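Local coordinates for putative uncharacterized protein (Mycobacterium avium, PDB 2Z6V) that probably transfers sulfonate groups from a 3'-phosphoadenylyl sulfate donor to an acceptor, as a sulfotransferase whose own substrate is not established, at residues K35-R40 and N82-R87; A56-E61 and Q74-D79. One frame throughout, in Å; residues are numbered along the deposited sequence.

Overall arrangement
Helix 70-96 receives helix 30-41 in interaction 1 and helix 50-64 in interaction 2, an example of a long helix serving as common ground for two shorter neighbours. The three follow one another along the sequence in the N-terminal part of the chain. Interaction 2 (56-61 with 74-79) is nested within the loop closed by interaction 1 (35-40 with 82-87), and their centres are about 13 Å apart. A salt bridge between Arg40 NH2 and Asp78 OD1, 3.1 Å long, joins them. All three helices precede the first strand of the parallel sheet, 109-113, making the two contacts part of a helical region ahead of the sulfotransferase sheet.

Interaction 1 of 2, residues K35-R40 and N82-R87; sequences KLAAQR and NALGRR
Ala37 faces Gly85 where helix 30-41 crosses helix 70-96, a close helix-helix crossing at a small residue and a glycine. The local axes come within 8.6 Å and cross at -62°, and the alpha carbons of Ala37 and Gly85 are 4.8 Å apart. Such proximity suits an alanine methyl set against a residue without a side chain: Ala37 CB rests directly on backbone, 4.0 Å from Gly85 N. Leu84 borders the same methyl with its branch point, CG standing 4.3 Å from Ala37 CB, while Trp51 of helix 50-64 also touches Leu84. One turn beyond Ala37, the contact becomes polar. Arg40 has CG anti to its carbonyl carbon and stays extended from CG to NE, which carries the guanidinium along to Asn82; its charge is paired mainly with Asp78, one turn before Asn82 on the long helix. Asn82 meets the guanidinium at its edge, near its plane, with the amide plane turned 38° from it. The link between them is a weak hydrogen bond, Arg40 NH1 to Asn82 OD1 at 3.1 Å, bent to 121° at the hydrogen.

Interaction 2 of 2, residues A56-E61 and Q74-D79; sequences ALIVDE and QRVLDD
Ile58 and Val59 of helix 50-64 meet Val76 and Leu77 of helix 70-96 in a purely apolar helix-helix contact, buried between two helices that are consecutive in the chain and joined by a short loop. Two methyl pairs carry it. The first is made by beta-branch methyls, with Ile58 CG2 and Val76 CG1 3.9 Å apart and the two side chains meeting at a slant. In Val76, CG1 stands opposite the backbone nitrogen (chi1 180°), the rotation that presents this methyl to Ile58. The second pair joins Val59 CG2 to Leu77 CD2 at 4.1 Å, the side chains lying nearly at right angles. The first bond of Leu77 does not aim at segment 56-61, but the end of the side chain comes nearer: chi1 (-72°) sets CG beside the backbone nitrogen, and chi2, at 169°, turns the CD2 branch to the valine. The nearest alpha carbons, Val59 CA and Leu77 CA, are 7.3 Å apart, and the contacts between the segments are made by side chains. Val62, further along helix 50-64, also touches both Val76 and Leu77, while Trp204 and Tyr213 touch Ile58, whose side chain is about 10 Å from a bound palmitic acid. With no hydrogen bond crossing between the segments, their adhesion depends on methyl packing and on the exclusion of water, forces that are largely nondirectional.

Interaction 1 of 2, residues K35-R40 and N82-R87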
loop_
_atom_site.group_PDB
_atom_site.type_symbol
_atom_site.label_atom_id
_atom_site.label_comp_id
_atom_site.label_asym_id
_atom_site.label_seq_id
_atom_site.Cartn_x
_atom_site.Cartn_y
_atom_site.Cartn_z
ATOM N N LYS A 35 -20.010 16.092 -0.206
ATOM C CA LYS A 35 -21.442 16.053 0.092
ATOM C C LYS A 35 -22.013 14.649 -0.029
ATOM O O LYS A 35 -22.798 14.213 0.813
ATOM C CB LYS A 35 -22.221 16.993 -0.832
ATOM C CG LYS A 35 -21.919 18.463 -0.629
ATOM C CD LYS A 35 -22.872 19.318 -1.449
ATOM C CE LYS A 35 -22.440 20.782 -1.485
ATOM N NZ LYS A 35 -21.142 20.957 -2.208
ATOM N N LEU A 36 -21.613 13.944 -1.083
ATOM C CA LEU A 36 -22.087 12.592 -1.322
ATOM C C LEU A 36 -21.634 11.667 -0.191
ATOM O O LEU A 36 -22.423 10.866 0.323
ATOM C CB LEU A 36 -21.569 12.094 -2.675
ATOM C CG LEU A 36 -22.052 10.724 -3.163
ATOM C CD1 LEU A 36 -23.577 10.675 -3.163
ATOM C CD2 LEU A 36 -21.486 10.453 -4.559
ATOM N N ALA A 37 -20.367 11.785 0.200
ATOM C CA ALA A 37 -19.819 10.973 1.284
ATOM C C ALA A 37 -20.554 11.267 2.596
ATOM O O ALA A 37 -20.787 10.370 3.404
ATOM C CB ALA A 37 -18.324 11.254 1.445
ATOM N N ALA A 38 -20.914 12.531 2.802
ATOM C CA ALA A 38 -21.628 12.941 4.005
ATOM C C ALA A 38 -23.035 12.367 3.948
ATOM O O ALA A 38 -23.631 12.006 4.962
ATOM C CB ALA A 38 -21.685 14.454 4.073
ATOM N N GLN A 39 -23.554 12.285 2.733
ATOM C CA GLN A 39 -24.883 11.765 2.477
ATOM C C GLN A 39 -24.910 10.284 2.821
ATOM O O GLN A 39 -25.734 9.849 3.621
ATOM C CB GLN A 39 -25.211 11.979 1.006
ATOM C CG GLN A 39 -26.650 11.813 0.612
ATOM C CD GLN A 39 -26.865 12.219 -0.845
ATOM O OE1 GLN A 39 -26.574 13.360 -1.236
ATOM N NE2 GLN A 39 -27.362 11.283 -1.658
ATOM N N ARG A 40 -23.992 9.520 2.232
ATOM C CA ARG A 40 -23.904 8.080 2.469
ATOM C C ARG A 40 -23.626 7.705 3.918
ATOM O O ARG A 40 -24.335 6.881 4.489
ATOM C CB ARG A 40 -22.818 7.454 1.584
ATOM C CG ARG A 40 -23.124 7.492 0.096
ATOM C CD ARG A 40 -22.017 6.865 -0.733
ATOM N NE ARG A 40 -22.323 6.888 -2.163
ATOM C CZ ARG A 40 -21.501 6.446 -3.111
ATOM N NH1 ARG A 40 -20.317 5.941 -2.789
ATOM N NH2 ARG A 40 -21.858 6.512 -4.384
ATOM N N ASN A 82 -16.116 6.711 -1.375
ATOM C CA ASN A 82 -16.015 5.710 -0.314
ATOM C C ASN A 82 -14.800 5.945 0.578
ATOM O O ASN A 82 -14.882 5.789 1.799
ATOM C CB ASN A 82 -15.956 4.302 -0.904
ATOM C CG ASN A 82 -17.270 3.888 -1.542
ATOM O OD1 ASN A 82 -18.344 4.242 -1.053
ATOM N ND2 ASN A 82 -17.192 3.123 -2.628
ATOM N N ALA A 83 -13.679 6.325 -0.035
ATOM C CA ALA A 83 -12.456 6.591 0.705
ATOM C C ALA A 83 -12.671 7.772 1.649
ATOM O O ALA A 83 -12.303 7.710 2.821
ATOM C CB ALA A 83 -11.305 6.888 -0.259
ATOM N N LEU A 84 -13.273 8.841 1.134
ATOM C CA LEU A 84 -13.540 10.025 1.939
ATOM C C LEU A 84 -14.566 9.715 3.023
ATOM O O LEU A 84 -14.518 10.291 4.115
ATOM C CB LEU A 84 -14.040 11.175 1.052
ATOM C CG LEU A 84 -14.268 12.514 1.761
ATOM C CD1 LEU A 84 -12.979 12.957 2.439
ATOM C CD2 LEU A 84 -14.738 13.557 0.755
ATOM N N GLY A 85 -15.488 8.803 2.727
ATOM C CA GLY A 85 -16.495 8.426 3.703
ATOM C C GLY A 85 -15.847 7.780 4.918
ATOM O O GLY A 85 -16.292 7.987 6.053
ATOM N N ARG A 86 -14.796 6.989 4.683
ATOM C CA ARG A 86 -14.072 6.332 5.768
ATOM C C ARG A 86 -13.452 7.394 6.659
ATOM O O ARG A 86 -13.482 7.299 7.890
ATOM C CB ARG A 86 -12.971 5.437 5.208
ATOM C CG ARG A 86 -13.482 4.131 4.678
ATOM C CD ARG A 86 -12.635 3.635 3.539
ATOM N NE ARG A 86 -13.441 2.748 2.721
ATOM C CZ ARG A 86 -13.227 2.514 1.437
ATOM N NH1 ARG A 86 -12.217 3.106 0.809
ATOM N NH2 ARG A 86 -14.043 1.701 0.780
ATOM N N ARG A 87 -12.883 8.406 6.012
ATOM C CA ARG A 87 -12.254 9.521 6.702
ATOM C C ARG A 87 -13.296 10.145 7.628
ATOM O O ARG A 87 -13.004 10.452 8.774
ATOM C CB ARG A 87 -11.762 10.535 5.664
ATOM C CG ARG A 87 -11.083 11.771 6.219
ATOM C CD ARG A 87 -9.780 11.445 6.882
ATOM N NE ARG A 87 -9.063 12.664 7.239
ATOM C CZ ARG A 87 -8.287 13.355 6.410
ATOM N NH1 ARG A 87 -8.115 12.952 5.152
ATOM N NH2 ARG A 87 -7.669 14.448 6.843
#

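Interaction 2 of 2, residues A56-E61 and Q74-D79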
loop_
_atom_site.group_PDB
_atom_site.type_symbol
_atom_site.label_atom_id
_atom_site.label_comp_id
_atom_site.label_asym_id
_atom_site.label_seq_id
_atom_site.Cartn_x
_atom_site.Cartn_y
_atom_site.Cartn_z
ATOM N N ALA A 56 -9.098 17.254 -5.309
ATOM C CA ALA A 56 -9.382 18.235 -6.359
ATOM C C ALA A 56 -8.594 17.936 -7.641
ATOM O O ALA A 56 -9.099 18.142 -8.745
ATOM C CB ALA A 56 -9.075 19.643 -5.867
ATOM N N LEU A 57 -7.363 17.453 -7.492
ATOM C CA LEU A 57 -6.531 17.102 -8.639
ATOM C C LEU A 57 -7.131 15.904 -9.367
ATOM O O LEU A 57 -7.212 15.878 -10.596
ATOM C CB LEU A 57 -5.123 16.739 -8.183
ATOM C CG LEU A 57 -4.211 17.885 -7.760
ATOM C CD1 LEU A 57 -2.876 17.327 -7.281
ATOM C CD2 LEU A 57 -4.007 18.829 -8.946
ATOM N N ILE A 58 -7.541 14.906 -8.592
ATOM C CA ILE A 58 -8.133 13.693 -9.141
ATOM C C ILE A 58 -9.417 14.027 -9.896
ATOM O O ILE A 58 -9.588 13.633 -11.050
ATOM C CB ILE A 58 -8.449 12.667 -8.005
ATOM C CG1 ILE A 58 -7.146 12.218 -7.343
ATOM C CG2 ILE A 58 -9.209 11.468 -8.557
ATOM C CD1 ILE A 58 -7.336 11.396 -6.079
ATOM N N VAL A 59 -10.311 14.754 -9.235
ATOM C CA VAL A 59 -11.593 15.140 -9.818
ATOM C C VAL A 59 -11.445 15.972 -11.085
ATOM O O VAL A 59 -12.142 15.745 -12.074
ATOM C CB VAL A 59 -12.436 15.933 -8.805
ATOM C CG1 VAL A 59 -13.711 16.429 -9.458
ATOM C CG2 VAL A 59 -12.754 15.052 -7.609
ATOM N N ASP A 60 -10.535 16.936 -11.051
ATOM C CA ASP A 60 -10.310 17.790 -12.200
ATOM C C ASP A 60 -9.932 16.970 -13.425
ATOM O O ASP A 60 -10.326 17.294 -14.547
ATOM C CB ASP A 60 -9.198 18.790 -11.910
ATOM C CG ASP A 60 -8.952 19.721 -13.073
ATOM O OD1 ASP A 60 -9.895 20.455 -13.441
ATOM O OD2 ASP A 60 -7.829 19.712 -13.622
ATOM N N GLU A 61 -9.171 15.903 -13.201
ATOM C CA GLU A 61 -8.729 15.055 -14.292
ATOM C C GLU A 61 -9.802 14.099 -14.805
ATOM O O GLU A 61 -9.942 13.931 -16.014
ATOM C CB GLU A 61 -7.483 14.268 -13.884
ATOM C CG GLU A 61 -6.667 13.798 -15.076
ATOM C CD GLU A 61 -5.287 13.300 -14.691
ATOM O OE1 GLU A 61 -4.704 13.856 -13.737
ATOM O OE2 GLU A 61 -4.777 12.368 -15.353
ATOM N N GLN A 74 -16.889 7.296 -13.323
ATOM C CA GLN A 74 -17.767 6.974 -12.207
ATOM C C GLN A 74 -17.058 6.091 -11.197
ATOM O O GLN A 74 -17.163 6.305 -9.993
ATOM C CB GLN A 74 -19.028 6.274 -12.709
ATOM C CG GLN A 74 -19.871 7.137 -13.632
ATOM C CD GLN A 74 -21.107 6.418 -14.128
ATOM O OE1 GLN A 74 -22.007 6.096 -13.348
ATOM N NE2 GLN A 74 -21.155 6.154 -15.431
ATOM N N ARG A 75 -16.338 5.095 -11.692
ATOM C CA ARG A 75 -15.598 4.186 -10.834
ATOM C C ARG A 75 -14.603 4.936 -9.923
ATOM O O ARG A 75 -14.598 4.747 -8.703
ATOM C CB ARG A 75 -14.873 3.173 -11.713
ATOM C CG ARG A 75 -13.715 2.467 -11.063
ATOM C CD ARG A 75 -14.125 1.409 -10.070
ATOM N NE ARG A 75 -13.104 0.365 -10.088
ATOM C CZ ARG A 75 -12.767 -0.397 -9.054
ATOM N NH1 ARG A 75 -13.371 -0.246 -7.880
ATOM N NH2 ARG A 75 -11.809 -1.307 -9.198
ATOM N N VAL A 76 -13.772 5.792 -10.512
ATOM C CA VAL A 76 -12.807 6.551 -9.733
ATOM C C VAL A 76 -13.492 7.460 -8.720
ATOM O O VAL A 76 -13.055 7.561 -7.573
ATOM C CB VAL A 76 -11.909 7.423 -10.626
ATOM C CG1 VAL A 76 -10.927 8.198 -9.764
ATOM C CG2 VAL A 76 -11.168 6.555 -11.616
ATOM N N LEU A 77 -14.559 8.127 -9.142
ATOM C CA LEU A 77 -15.285 9.017 -8.246
ATOM C C LEU A 77 -15.990 8.223 -7.146
ATOM O O LEU A 77 -16.104 8.684 -6.007
ATOM C CB LEU A 77 -16.301 9.851 -9.033
ATOM C CG LEU A 77 -15.700 10.946 -9.919
ATOM C CD1 LEU A 77 -16.775 11.515 -10.840
ATOM C CD2 LEU A 77 -15.101 12.039 -9.037
ATOM N N ASP A 78 -16.458 7.027 -7.483
ATOM C CA ASP A 78 -17.128 6.188 -6.498
ATOM C C ASP A 78 -16.123 5.739 -5.435
ATOM O O ASP A 78 -16.434 5.708 -4.240
ATOM C CB ASP A 78 -17.758 4.962 -7.164
ATOM C CG ASP A 78 -18.644 4.181 -6.208
ATOM O OD1 ASP A 78 -19.579 4.790 -5.638
ATOM O OD2 ASP A 78 -18.403 2.964 -6.020
ATOM N N ASP A 79 -14.916 5.396 -5.874
ATOM C CA ASP A 79 -13.881 4.971 -4.944
ATOM C C ASP A 79 -13.437 6.138 -4.049
ATOM O O ASP A 79 -13.203 5.961 -2.852
ATOM C CB ASP A 79 -12.675 4.401 -5.706
ATOM C CG ASP A 79 -12.952 3.023 -6.296
ATOM O OD1 ASP A 79 -13.615 2.207 -5.622
ATOM O OD2 ASP A 79 -12.495 2.743 -7.425
#